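Histone-lysine N-methyltransferase family member SUVH9 (Arabidopsis thaliana, PDB 4NJ5) takes part in gene silencing, probably by binding methylated DNA and recruiting RNA polymerase V to chromatin, although it lacks methyltransferase activity. Local coordinates at residues Y279-Q284 with R455-Y460; C388-V393 with M449-M454; E260-Y265 with K357-R362; V469-V474 with L500-G505. One frame throughout, in Å; residues are numbered along the deposited sequence.

How the contacts relate
Contacts 1 and 2 lie side by side, with centres about 6 Å apart. The centres of contacts 3 and 4 lie about 12 and 16 Å from that of contact 1, and contacts 3 and 4, about 18 Å apart by their centres, do not touch. Along the chain, contacts 1 and 3 cross: 260-265 and 279-284 come first, and their partners 357-362 and 455-460 follow in that order. Contact 2 is nested inside the loop closed by contact 1, and contact 4 closes last. Contacts 2 and 4 reach the same four-stranded sheet. Contacts 1 and 3 thus tie chain preceding the zinc-binding cysteines onto the region that follows them, while contacts 2 and 4 are internal to the SET domain.

Contact 1: Y279-Q284 with R455-Y460; sequences YEYLAQ and RNVACY
With CG anti to its carbonyl carbon (chi1 -62°), Tyr279 swings its ring over Arg455, whose chain bends at chi3 (69°) and lays the guanidinium flat against that ring. The planes are only 17° apart. Arg455 CD stands 3.7 Å from the centroid of the Tyr279 ring in a CH-pi contact, and Arg455 CZ follows at 4.2 Å from the same centroid, giving a cation-pi stack. An arginine suits this place because its aliphatic stem and its flat charged end can both lie on one aromatic face, while NE is held by the backbone oxygen of Val451. Tyr460 turns its edge toward the Tyr279 ring in an offset edge-to-face pair, with centroids 5.9 Å apart. An alanine in place of Tyr279 would remove this ring, so that the Arg455 guanidinium would probably lose its stacking surface and the Tyr460 edge its aromatic partner.

The backbones form a short parallel bridge between Tyr281 and Arg455. Leu282 N donates to Arg455 O at 3.0 Å, and a weak bond of 3.3 Å runs from Arg455 N to Glu280 O. Beside it, Asn456 CA packs over a face of the Tyr281 ring, 3.9 Å from its centroid. The Tyr281 hydroxyl reaches the start of the 3-10 segment 457-460, accepting from Val457 N at 3.3 Å, and is also hydrogen-bonded to Glu260. Asn456 is anchored by Glu389 and Ala391. One tyrosine therefore holds a cation through its ring, whereas the other joins a buried backbone N-H to a carboxylate, linking the Pre-SET motif to the SET domain.

Contact 2: C388-V393 with M449-M454; sequences CEYAGV and MDVSKM
Met449 bends at chi3 (63°) so that its terminal methyl turns back along the rim of the Tyr390 ring, CE lying 3.9 Å from Tyr390 CD1. The sulfur sits at the ring edge, with SD 5.1 Å from the Tyr390 centroid, a Met-aromatic contact for which a long, flexible thioether is well suited. Val451 CG1 comes in beside Gly392, 3.9 Å from Gly392 CA. A side chain on Gly392 would collide with both this methyl and Met449 CE, which explains the glycine. Tyr390 and Gly392 belong to the Glu-Tyr-x-Gly sequence familiar from SET domains, and here the chain passes from strand 386-389 into the two-stranded antiparallel pairing of 393-395 with 448-450. Val393 and Asp450 form a hydrogen-bonded pair: Val393 N donates to Asp450 O at 2.9 Å (172°), and Asp450 N returns a nearly straight bond to Val393 O. Val393 CG2 also rests 4.0 Å from Met454 CB. Asp450 then closes an Asx turn, its OD2 receiving Ser452 N from above the carboxylate plane at 2.9 Å; Ser452 OG adds a bond of 2.7 Å to the syn lone pair of Asp450 OD2. Without the carboxylate, as with an alanine here, both Ser452 donors are likely to lose this acceptor and the turn to become freer to move.

Contact 3: E260-Y265 with K357-R362; sequences ENVPVY and KGLRNR
Val262 and Leu359 meet at about a right angle where two segments of the chain converge on a mixed sheet: strand 264-267 runs parallel to strand 363-367, and just before the two strands pair, 260-265, in the Pre-SET motif, packs on the loop leading into strand 363-367. Leu359 extends with CG anti to its backbone N (chi1 171°), pushing its branch toward Val262, whose CG2 lies 3.7 Å from Leu359 CG. Branched aliphatic chains fit here because they give a compact apolar surface; Val264 adds a more distant methyl beside Leu359 CD2. Glu260 also crosses Leu359 nearly at right angles, its OE1 coming within 3.7 Å of Leu359 CB, while OE2 is hydrogen-bonded to the Tyr281 hydroxyl.

Farther along, Arg362 bends at chi3 (-89°) and crosses Pro263 obliquely, bringing NE to 3.6 Å from Pro263 CG. Its aliphatic stem also passes Tyr265, with Arg362 CD 3.7 Å from Tyr265 OH and the ring and guanidinium planes 64° apart. The tyrosine hydroxyl is satisfied elsewhere, by Leu238 O, so this is packing against the polar end of the ring.

Direct polar bonds between the segments are replaced by water. Two waters donate to Glu260 OE1, one of them also receiving a weak bond from Leu359 N. The other accepts from Asn261 N and donates to Leu359 O at 2.8 Å. A third water spans two carbonyls, donating to Pro263 O at 2.9 Å and to Asn361 O at 2.8 Å.

Contact 4: V469-V474 with L500-G505; sequences VIVQFV and LSLDYG
Val469 O takes a 2.8 Å hydrogen bond from a water that in turn accepts from Asp503 N, 3.0 Å away, so the water spans the gap between the two backbones. Direct pairing is poor: Val469 N donates to Ser501 O at 3.3 Å with an angle of only 124°, a weak bond. Side chains do more of the joining. Leu502, with CG anti to its carbonyl carbon (chi1 -77°), sends CD2 across to lie 3.8 Å from Val469 CG1. The same methyl is 3.8 Å from Val471 CG2, the two side chains crossing at about a right angle. The other branch of Val469 serves Leu500, CG2 lying 4.0 Å from Leu500 CB. Beta-branched valine favours the extended backbone of a strand, and its two methyls can meet different leucines, as those of Val469 do. Beyond the packing, Asp503 OD1 accepts from Gly505 N, an Asx turn. The Leu-Asp-Tyr sequence here matches the C-terminal motif of the SET-domain pseudoknot; the Tyr504 hydroxyl bonds Ile461 O and its backbone N bonds His463 ND1. Strand 469-475 lies between 337-338, to which it is parallel, and the antiparallel 485-490, while 501-502 pairs in parallel with 462-463.

Contact 1: Y279-Q284 with R455-Y460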
loop_
_atom_site.group_PDB
_atom_site.type_symbol
_atom_site.label_atom_id
_atom_site.label_comp_id
_atom_site.label_asym_id
_atom_site.label_seq_id
_atom_site.Cartn_x
_atom_site.Cartn_y
_atom_site.Cartn_z
ATOM N N TYR A 279 19.018 -19.994 10.818
ATOM C CA TYR A 279 18.032 -19.918 11.891
ATOM C C TYR A 279 17.029 -21.041 11.684
ATOM O O TYR A 279 16.869 -21.541 10.568
ATOM C CB TYR A 279 17.285 -18.580 11.886
ATOM C CG TYR A 279 18.160 -17.369 12.104
ATOM C CD1 TYR A 279 18.458 -16.924 13.385
ATOM C CD2 TYR A 279 18.669 -16.658 11.026
ATOM C CE1 TYR A 279 19.254 -15.808 13.584
ATOM C CE2 TYR A 279 19.463 -15.547 11.216
ATOM C CZ TYR A 279 19.753 -15.126 12.495
ATOM O OH TYR A 279 20.547 -14.017 12.680
ATOM N N GLU A 280 16.351 -21.441 12.752
ATOM C CA GLU A 280 15.208 -22.324 12.606
ATOM C C GLU A 280 13.994 -21.438 12.397
ATOM O O GLU A 280 13.684 -20.592 13.238
ATOM C CB GLU A 280 15.022 -23.196 13.844
ATOM C CG GLU A 280 13.716 -23.968 13.852
ATOM C CD GLU A 280 13.541 -24.813 15.094
ATOM O OE1 GLU A 280 14.554 -25.316 15.626
ATOM O OE2 GLU A 280 12.386 -24.967 15.540
ATOM N N TYR A 281 13.317 -21.614 11.268
ATOM C CA TYR A 281 12.164 -20.785 10.956
ATOM C C TYR A 281 11.009 -21.074 11.907
ATOM O O TYR A 281 10.693 -22.230 12.184
ATOM C CB TYR A 281 11.717 -20.969 9.505
ATOM C CG TYR A 281 10.800 -19.862 9.044
ATOM C CD1 TYR A 281 11.300 -18.756 8.372
ATOM C CD2 TYR A 281 9.436 -19.909 9.306
ATOM C CE1 TYR A 281 10.466 -17.738 7.960
ATOM C CE2 TYR A 281 8.595 -18.896 8.902
ATOM C CZ TYR A 281 9.115 -17.811 8.229
ATOM O OH TYR A 281 8.277 -16.797 7.825
ATOM N N LEU A 282 10.386 -20.009 12.399
ATOM C CA LEU A 282 9.278 -20.125 13.336
ATOM C C LEU A 282 8.175 -19.150 12.938
ATOM O O LEU A 282 8.340 -17.936 13.055
ATOM C CB LEU A 282 9.763 -19.834 14.755
ATOM C CG LEU A 282 8.702 -19.885 15.853
ATOM C CD1 LEU A 282 8.064 -21.270 15.935
ATOM C CD2 LEU A 282 9.293 -19.475 17.193
ATOM N N ALA A 283 7.051 -19.685 12.472
ATOM C CA ALA A 283 6.019 -18.867 11.841
ATOM C C ALA A 283 5.187 -18.065 12.838
ATOM O O ALA A 283 4.646 -17.014 12.500
ATOM C CB ALA A 283 5.119 -19.728 10.964
ATOM N N GLN A 284 5.082 -18.568 14.061
ATOM C CA GLN A 284 4.320 -17.887 15.099
ATOM C C GLN A 284 5.151 -17.800 16.371
ATOM O O GLN A 284 5.917 -18.710 16.674
ATOM C CB GLN A 284 3.015 -18.630 15.385
ATOM C CG GLN A 284 2.108 -18.801 14.178
ATOM C CD GLN A 284 0.745 -19.341 14.560
ATOM O OE1 GLN A 284 -0.051 -18.652 15.204
ATOM N NE2 GLN A 284 0.471 -20.583 14.178
ATOM N N ARG A 455 13.061 -17.556 14.430
ATOM C CA ARG A 455 12.498 -16.311 13.925
ATOM C C ARG A 455 11.810 -16.550 12.587
ATOM O O ARG A 455 12.052 -17.563 11.929
ATOM C CB ARG A 455 13.613 -15.289 13.722
ATOM C CG ARG A 455 14.795 -15.856 12.954
ATOM C CD ARG A 455 15.596 -14.776 12.271
ATOM N NE ARG A 455 16.306 -13.919 13.213
ATOM C CZ ARG A 455 16.819 -12.737 12.891
ATOM N NH1 ARG A 455 16.684 -12.272 11.655
ATOM N NH2 ARG A 455 17.455 -12.015 13.801
ATOM N N ASN A 456 10.957 -15.610 12.189
ATOM C CA ASN A 456 10.312 -15.645 10.879
ATOM C C ASN A 456 10.843 -14.528 9.983
ATOM O O ASN A 456 11.803 -13.840 10.337
ATOM C CB ASN A 456 8.799 -15.506 11.019
ATOM C CG ASN A 456 8.372 -14.097 11.412
ATOM O OD1 ASN A 456 9.086 -13.392 12.129
ATOM N ND2 ASN A 456 7.199 -13.685 10.945
ATOM N N VAL A 457 10.198 -14.344 8.834
ATOM C CA VAL A 457 10.620 -13.356 7.843
ATOM C C VAL A 457 10.700 -11.945 8.435
ATOM O O VAL A 457 11.648 -11.197 8.166
ATOM C CB VAL A 457 9.684 -13.377 6.599
ATOM C CG1 VAL A 457 8.219 -13.209 7.009
ATOM C CG2 VAL A 457 10.096 -12.321 5.581
ATOM N N ALA A 458 9.723 -11.613 9.276
ATOM C CA ALA A 458 9.582 -10.274 9.842
ATOM C C ALA A 458 10.799 -9.820 10.646
ATOM O O ALA A 458 11.007 -8.625 10.845
ATOM C CB ALA A 458 8.326 -10.195 10.698
ATOM N N CYS A 459 11.598 -10.775 11.110
ATOM C CA CYS A 459 12.748 -10.453 11.940
ATOM C C CYS A 459 13.922 -9.950 11.113
ATOM O O CYS A 459 14.935 -9.515 11.660
ATOM C CB CYS A 459 13.151 -11.657 12.791
ATOM S SG CYS A 459 11.896 -12.123 14.009
ATOM N N TYR A 460 13.780 -10.003 9.793
ATOM C CA TYR A 460 14.808 -9.461 8.916
ATOM C C TYR A 460 14.445 -8.039 8.465
ATOM O O TYR A 460 15.191 -7.402 7.719
ATOM C CB TYR A 460 15.038 -10.385 7.715
ATOM C CG TYR A 460 15.393 -11.809 8.095
ATOM C CD1 TYR A 460 16.711 -12.179 8.327
ATOM C CD2 TYR A 460 14.408 -12.784 8.220
ATOM C CE1 TYR A 460 17.040 -13.482 8.676
ATOM C CE2 TYR A 460 14.728 -14.090 8.568
ATOM C CZ TYR A 460 16.044 -14.430 8.793
ATOM O OH TYR A 460 16.367 -15.724 9.137
#

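Contact 2: C388-V393 with M449-M454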
loop_
_atom_site.group_PDB
_atom_site.type_symbol
_atom_site.label_atom_id
_atom_site.label_comp_id
_atom_site.label_asym_id
_atom_site.label_seq_id
_atom_site.Cartn_x
_atom_site.Cartn_y
_atom_site.Cartn_z
ATOM N N CYS A 388 2.220 -9.702 8.319
ATOM C CA CYS A 388 2.637 -10.922 8.987
ATOM C C CYS A 388 2.853 -10.630 10.460
ATOM O O CYS A 388 2.882 -9.469 10.876
ATOM C CB CYS A 388 3.949 -11.424 8.397
ATOM S SG CYS A 388 5.311 -10.269 8.660
ATOM N N GLU A 389 3.016 -11.691 11.241
ATOM C CA GLU A 389 3.373 -11.572 12.644
ATOM C C GLU A 389 4.865 -11.269 12.740
ATOM O O GLU A 389 5.625 -11.570 11.817
ATOM C CB GLU A 389 3.047 -12.887 13.369
ATOM C CG GLU A 389 3.251 -12.874 14.878
ATOM C CD GLU A 389 2.751 -14.146 15.556
ATOM O OE1 GLU A 389 2.028 -14.927 14.898
ATOM O OE2 GLU A 389 3.078 -14.366 16.745
ATOM N N TYR A 390 5.276 -10.646 13.841
ATOM C CA TYR A 390 6.692 -10.548 14.183
ATOM C C TYR A 390 7.003 -11.684 15.156
ATOM O O TYR A 390 6.789 -11.549 16.359
ATOM C CB TYR A 390 7.015 -9.188 14.814
ATOM C CG TYR A 390 8.481 -9.015 15.140
ATOM C CD1 TYR A 390 8.991 -9.400 16.375
ATOM C CD2 TYR A 390 9.360 -8.478 14.206
ATOM C CE1 TYR A 390 10.335 -9.255 16.673
ATOM C CE2 TYR A 390 10.704 -8.330 14.492
ATOM C CZ TYR A 390 11.188 -8.721 15.728
ATOM O OH TYR A 390 12.527 -8.572 16.022
ATOM N N ALA A 391 7.498 -12.802 14.632
ATOM C CA ALA A 391 7.611 -14.033 15.419
ATOM C C ALA A 391 8.998 -14.309 16.008
ATOM O O ALA A 391 9.996 -14.368 15.290
ATOM C CB ALA A 391 7.131 -15.233 14.605
ATOM N N GLY A 392 9.040 -14.495 17.324
ATOM C CA GLY A 392 10.262 -14.846 18.021
ATOM C C GLY A 392 9.943 -15.701 19.229
ATOM O O GLY A 392 8.821 -16.195 19.367
ATOM N N VAL A 393 10.924 -15.886 20.105
ATOM C CA VAL A 393 10.713 -16.653 21.327
ATOM C C VAL A 393 10.469 -15.703 22.496
ATOM O O VAL A 393 11.360 -14.956 22.890
ATOM C CB VAL A 393 11.914 -17.573 21.627
ATOM C CG1 VAL A 393 11.687 -18.357 22.915
ATOM C CG2 VAL A 393 12.166 -18.512 20.458
ATOM N N MET A 449 11.714 -10.584 23.606
ATOM C CA MET A 449 11.753 -11.631 22.605
ATOM C C MET A 449 13.186 -11.915 22.199
ATOM O O MET A 449 13.980 -10.995 21.985
ATOM C CB MET A 449 10.956 -11.218 21.367
ATOM C CG MET A 449 9.520 -10.850 21.657
ATOM S SD MET A 449 8.607 -10.406 20.171
ATOM C CE MET A 449 8.667 -11.947 19.270
ATOM N N ASP A 450 13.515 -13.193 22.097
ATOM C CA ASP A 450 14.781 -13.597 21.518
ATOM C C ASP A 450 14.518 -14.025 20.078
ATOM O O ASP A 450 13.614 -14.822 19.817
ATOM C CB ASP A 450 15.395 -14.744 22.319
ATOM C CG ASP A 450 16.791 -15.092 21.854
ATOM O OD1 ASP A 450 17.760 -14.761 22.570
ATOM O OD2 ASP A 450 16.924 -15.692 20.770
ATOM N N VAL A 451 15.298 -13.477 19.151
ATOM C CA VAL A 451 15.192 -13.838 17.742
ATOM C C VAL A 451 16.544 -14.257 17.176
ATOM O O VAL A 451 16.790 -14.135 15.978
ATOM C CB VAL A 451 14.619 -12.679 16.892
ATOM C CG1 VAL A 451 13.168 -12.412 17.259
ATOM C CG2 VAL A 451 15.462 -11.420 17.059
ATOM N N SER A 452 17.416 -14.758 18.040
ATOM C CA SER A 452 18.762 -15.145 17.632
ATOM C C SER A 452 18.829 -16.599 17.170
ATOM O O SER A 452 19.816 -17.018 16.574
ATOM C CB SER A 452 19.740 -14.932 18.788
ATOM O OG SER A 452 19.429 -15.786 19.878
ATOM N N LYS A 453 17.779 -17.362 17.453
ATOM C CA LYS A 453 17.757 -18.787 17.147
ATOM C C LYS A 453 16.560 -19.159 16.290
ATOM O O LYS A 453 16.698 -19.814 15.263
ATOM C CB LYS A 453 17.748 -19.600 18.448
ATOM C CG LYS A 453 18.996 -19.458 19.294
ATOM C CD LYS A 453 18.897 -20.280 20.573
ATOM C CE LYS A 453 20.186 -20.219 21.378
ATOM N NZ LYS A 453 21.347 -20.707 20.588
ATOM N N MET A 454 15.385 -18.734 16.733
ATOM C CA MET A 454 14.146 -19.017 16.029
ATOM C C MET A 454 13.433 -17.712 15.699
ATOM O O MET A 454 13.242 -16.861 16.572
ATOM C CB MET A 454 13.258 -19.941 16.866
ATOM C CG MET A 454 13.890 -21.315 17.099
ATOM S SD MET A 454 13.339 -22.156 18.597
ATOM C CE MET A 454 11.620 -22.469 18.199
#

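Contact 3: E260-Y265 with K357-R362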
loop_
_atom_site.group_PDB
_atom_site.type_symbol
_atom_site.label_atom_id
_atom_site.label_comp_id
_atom_site.label_asym_id
_atom_site.label_seq_id
_atom_site.Cartn_x
_atom_site.Cartn_y
_atom_site.Cartn_z
ATOM N N GLU A 260 5.161 -21.653 6.357
ATOM C CA GLU A 260 4.201 -20.633 5.997
ATOM C C GLU A 260 3.354 -21.198 4.866
ATOM O O GLU A 260 3.739 -22.172 4.216
ATOM C CB GLU A 260 4.917 -19.364 5.527
ATOM C CG GLU A 260 5.807 -18.672 6.564
ATOM C CD GLU A 260 5.036 -17.907 7.626
ATOM O OE1 GLU A 260 3.805 -18.089 7.737
ATOM O OE2 GLU A 260 5.673 -17.119 8.359
ATOM N N ASN A 261 2.203 -20.582 4.624
ATOM C CA ASN A 261 1.321 -21.018 3.549
ATOM C C ASN A 261 1.744 -20.436 2.209
ATOM O O ASN A 261 1.218 -20.811 1.161
ATOM C CB ASN A 261 -0.129 -20.658 3.864
ATOM C CG ASN A 261 -0.660 -21.406 5.063
ATOM O OD1 ASN A 261 -0.415 -22.603 5.217
ATOM N ND2 ASN A 261 -1.380 -20.705 5.931
ATOM N N VAL A 262 2.695 -19.511 2.258
ATOM C CA VAL A 262 3.321 -18.969 1.060
ATOM C C VAL A 262 4.838 -19.058 1.219
ATOM O O VAL A 262 5.350 -18.993 2.337
ATOM C CB VAL A 262 2.881 -17.513 0.791
ATOM C CG1 VAL A 262 1.473 -17.485 0.220
ATOM C CG2 VAL A 262 2.967 -16.682 2.063
ATOM N N PRO A 263 5.562 -19.235 0.103
ATOM C CA PRO A 263 7.024 -19.352 0.170
ATOM C C PRO A 263 7.687 -18.029 0.538
ATOM O O PRO A 263 7.177 -16.974 0.174
ATOM C CB PRO A 263 7.406 -19.760 -1.258
ATOM C CG PRO A 263 6.275 -19.280 -2.111
ATOM C CD PRO A 263 5.048 -19.424 -1.266
ATOM N N VAL A 264 8.800 -18.089 1.267
ATOM C CA VAL A 264 9.550 -16.886 1.612
ATOM C C VAL A 264 10.893 -16.883 0.898
ATOM O O VAL A 264 11.771 -17.685 1.210
ATOM C CB VAL A 264 9.785 -16.762 3.129
ATOM C CG1 VAL A 264 10.518 -15.462 3.444
ATOM C CG2 VAL A 264 8.464 -16.822 3.876
ATOM N N TYR A 265 11.049 -15.978 -0.061
ATOM C CA TYR A 265 12.245 -15.955 -0.897
ATOM C C TYR A 265 13.484 -15.515 -0.131
ATOM O O TYR A 265 13.402 -14.714 0.798
ATOM C CB TYR A 265 12.062 -15.014 -2.086
ATOM C CG TYR A 265 11.143 -15.503 -3.181
ATOM C CD1 TYR A 265 10.338 -16.625 -3.012
ATOM C CD2 TYR A 265 11.088 -14.836 -4.395
ATOM C CE1 TYR A 265 9.502 -17.058 -4.028
ATOM C CE2 TYR A 265 10.265 -15.259 -5.408
ATOM C CZ TYR A 265 9.471 -16.366 -5.225
ATOM O OH TYR A 265 8.652 -16.773 -6.251
ATOM N N LYS A 357 -4.930 -15.617 10.532
ATOM C CA LYS A 357 -4.731 -16.264 9.232
ATOM C C LYS A 357 -3.255 -16.476 8.909
ATOM O O LYS A 357 -2.906 -17.343 8.112
ATOM C CB LYS A 357 -5.350 -15.426 8.107
ATOM C CG LYS A 357 -6.697 -15.907 7.601
ATOM C CD LYS A 357 -7.810 -15.508 8.542
ATOM C CE LYS A 357 -9.174 -15.747 7.923
ATOM N NZ LYS A 357 -10.188 -16.051 8.971
ATOM N N GLY A 358 -2.392 -15.661 9.508
ATOM C CA GLY A 358 -0.962 -15.744 9.254
ATOM C C GLY A 358 -0.563 -15.136 7.919
ATOM O O GLY A 358 -1.410 -14.643 7.180
ATOM N N LEU A 359 0.732 -15.175 7.615
ATOM C CA LEU A 359 1.259 -14.595 6.382
ATOM C C LEU A 359 0.588 -15.184 5.141
ATOM O O LEU A 359 0.381 -16.395 5.052
ATOM C CB LEU A 359 2.777 -14.788 6.304
ATOM C CG LEU A 359 3.460 -14.425 4.980
ATOM C CD1 LEU A 359 3.399 -12.926 4.715
ATOM C CD2 LEU A 359 4.902 -14.922 4.948
ATOM N N ARG A 360 0.245 -14.313 4.195
ATOM C CA ARG A 360 -0.406 -14.724 2.955
ATOM C C ARG A 360 0.215 -14.019 1.750
ATOM O O ARG A 360 -0.114 -14.325 0.602
ATOM C CB ARG A 360 -1.898 -14.404 3.008
ATOM C CG ARG A 360 -2.205 -12.937 2.755
ATOM C CD ARG A 360 -3.578 -12.552 3.279
ATOM N NE ARG A 360 -3.809 -11.111 3.199
ATOM C CZ ARG A 360 -3.329 -10.226 4.067
ATOM N NH1 ARG A 360 -2.575 -10.624 5.083
ATOM N NH2 ARG A 360 -3.594 -8.936 3.912
ATOM N N ASN A 361 1.100 -13.064 2.017
ATOM C CA ASN A 361 1.798 -12.343 0.959
ATOM C C ASN A 361 3.152 -12.971 0.644
ATOM O O ASN A 361 3.790 -13.559 1.516
ATOM C CB ASN A 361 1.978 -10.874 1.344
ATOM C CG ASN A 361 0.681 -10.095 1.289
ATOM O OD1 ASN A 361 0.165 -9.658 2.316
ATOM N ND2 ASN A 361 0.145 -9.918 0.084
ATOM N N ARG A 362 3.592 -12.851 -0.603
ATOM C CA ARG A 362 4.885 -13.404 -0.984
ATOM C C ARG A 362 5.984 -12.383 -0.701
ATOM O O ARG A 362 6.021 -11.306 -1.298
ATOM C CB ARG A 362 4.885 -13.830 -2.455
ATOM C CG ARG A 362 6.029 -14.764 -2.840
ATOM C CD ARG A 362 5.833 -15.356 -4.237
ATOM N NE ARG A 362 5.067 -16.599 -4.228
ATOM C CZ ARG A 362 3.742 -16.668 -4.319
ATOM N NH1 ARG A 362 3.137 -17.848 -4.304
ATOM N NH2 ARG A 362 3.019 -15.560 -4.426
HETATM O O HOH W 1 2.361 -17.213 9.685
HETATM O O HOH W 2 1.509 -18.580 6.405
HETATM O O HOH W 3 6.317 -14.759 1.797
#

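Contact 4: V469-V474 with L500-G505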
loop_
_atom_site.group_PDB
_atom_site.type_symbol
_atom_site.label_atom_id
_atom_site.label_comp_id
_atom_site.label_asym_id
_atom_site.label_seq_id
_atom_site.Cartn_x
_atom_site.Cartn_y
_atom_site.Cartn_z
ATOM N N VAL A 469 5.748 0.433 8.089
ATOM C CA VAL A 469 5.056 -0.662 8.759
ATOM C C VAL A 469 4.814 -0.333 10.229
ATOM O O VAL A 469 5.738 0.048 10.947
ATOM C CB VAL A 469 5.857 -1.977 8.674
ATOM C CG1 VAL A 469 5.143 -3.083 9.439
ATOM C CG2 VAL A 469 6.077 -2.382 7.221
ATOM N N ILE A 470 3.568 -0.480 10.671
ATOM C CA ILE A 470 3.233 -0.247 12.070
ATOM C C ILE A 470 3.003 -1.547 12.823
ATOM O O ILE A 470 2.784 -2.609 12.225
ATOM C CB ILE A 470 1.980 0.636 12.237
ATOM C CG1 ILE A 470 0.746 -0.082 11.687
ATOM C CG2 ILE A 470 2.185 1.996 11.580
ATOM C CD1 ILE A 470 -0.560 0.579 12.064
ATOM N N VAL A 471 3.037 -1.438 14.146
ATOM C CA VAL A 471 2.873 -2.579 15.031
ATOM C C VAL A 471 1.539 -2.493 15.773
ATOM O O VAL A 471 1.123 -1.411 16.195
ATOM C CB VAL A 471 4.029 -2.634 16.054
ATOM C CG1 VAL A 471 3.800 -3.735 17.080
ATOM C CG2 VAL A 471 5.359 -2.826 15.341
ATOM N N GLN A 472 0.867 -3.635 15.909
ATOM C CA GLN A 472 -0.315 -3.748 16.757
ATOM C C GLN A 472 -0.212 -4.994 17.629
ATOM O O GLN A 472 0.197 -6.058 17.159
ATOM C CB GLN A 472 -1.589 -3.822 15.911
ATOM C CG GLN A 472 -1.917 -2.553 15.131
ATOM C CD GLN A 472 -2.481 -1.446 16.004
ATOM O OE1 GLN A 472 -3.701 -1.294 16.128
ATOM N NE2 GLN A 472 -1.592 -0.660 16.610
ATOM N N PHE A 473 -0.584 -4.863 18.897
ATOM C CA PHE A 473 -0.628 -6.016 19.789
ATOM C C PHE A 473 -1.986 -6.716 19.699
ATOM O O PHE A 473 -3.031 -6.101 19.923
ATOM C CB PHE A 473 -0.301 -5.611 21.232
ATOM C CG PHE A 473 1.110 -5.113 21.417
ATOM C CD1 PHE A 473 2.192 -5.943 21.160
ATOM C CD2 PHE A 473 1.354 -3.818 21.849
ATOM C CE1 PHE A 473 3.494 -5.488 21.324
ATOM C CE2 PHE A 473 2.654 -3.358 22.019
ATOM C CZ PHE A 473 3.724 -4.195 21.755
ATOM N N VAL A 474 -1.944 -8.000 19.381
ATOM C CA VAL A 474 -3.098 -8.793 19.133
ATOM C C VAL A 474 -3.225 -10.059 19.959
ATOM O O VAL A 474 -2.303 -10.764 20.190
ATOM C CB VAL A 474 -3.229 -9.126 17.658
ATOM C CG1 VAL A 474 -4.362 -10.063 17.409
ATOM C CG2 VAL A 474 -3.384 -7.877 16.857
ATOM N N LEU A 500 10.503 -2.928 3.369
ATOM C CA LEU A 500 9.673 -2.687 4.536
ATOM C C LEU A 500 10.561 -2.241 5.682
ATOM O O LEU A 500 11.676 -2.739 5.836
ATOM C CB LEU A 500 8.933 -3.959 4.933
ATOM C CG LEU A 500 8.002 -4.565 3.887
ATOM C CD1 LEU A 500 7.346 -5.815 4.450
ATOM C CD2 LEU A 500 6.954 -3.547 3.447
ATOM N N SER A 501 10.071 -1.309 6.488
ATOM C CA SER A 501 10.857 -0.817 7.609
ATOM C C SER A 501 10.021 -0.628 8.869
ATOM O O SER A 501 8.820 -0.370 8.801
ATOM C CB SER A 501 11.568 0.488 7.235
ATOM O OG SER A 501 10.639 1.488 6.862
ATOM N N LEU A 502 10.680 -0.763 10.016
ATOM C CA LEU A 502 10.058 -0.577 11.320
ATOM C C LEU A 502 10.887 0.385 12.164
ATOM O O LEU A 502 12.111 0.432 12.038
ATOM C CB LEU A 502 9.974 -1.914 12.056
ATOM C CG LEU A 502 8.899 -2.918 11.655
ATOM C CD1 LEU A 502 9.308 -4.312 12.105
ATOM C CD2 LEU A 502 7.564 -2.526 12.268
ATOM N N ASP A 503 10.223 1.144 13.027
ATOM C CA ASP A 503 10.922 1.967 14.004
ATOM C C ASP A 503 11.097 1.160 15.284
ATOM O O ASP A 503 10.172 1.049 16.091
ATOM C CB ASP A 503 10.145 3.253 14.296
ATOM C CG ASP A 503 10.968 4.270 15.077
ATOM O OD1 ASP A 503 12.052 3.909 15.582
ATOM O OD2 ASP A 503 10.526 5.433 15.192
ATOM N N TYR A 504 12.287 0.597 15.466
ATOM C CA TYR A 504 12.571 -0.246 16.621
ATOM C C TYR A 504 12.650 0.560 17.915
ATOM O O TYR A 504 12.588 -0.002 19.009
ATOM C CB TYR A 504 13.862 -1.043 16.402
ATOM C CG TYR A 504 13.702 -2.247 15.493
ATOM C CD1 TYR A 504 13.777 -2.118 14.112
ATOM C CD2 TYR A 504 13.487 -3.514 16.019
ATOM C CE1 TYR A 504 13.637 -3.216 13.280
ATOM C CE2 TYR A 504 13.343 -4.618 15.197
ATOM C CZ TYR A 504 13.419 -4.463 13.827
ATOM O OH TYR A 504 13.274 -5.560 13.005
ATOM N N GLY A 505 12.774 1.876 17.784
ATOM C CA GLY A 505 12.858 2.753 18.938
ATOM C C GLY A 505 14.187 2.640 19.659
ATOM O O GLY A 505 15.221 3.053 19.134
HETATM O O HOH W 4 7.214 0.841 13.217
#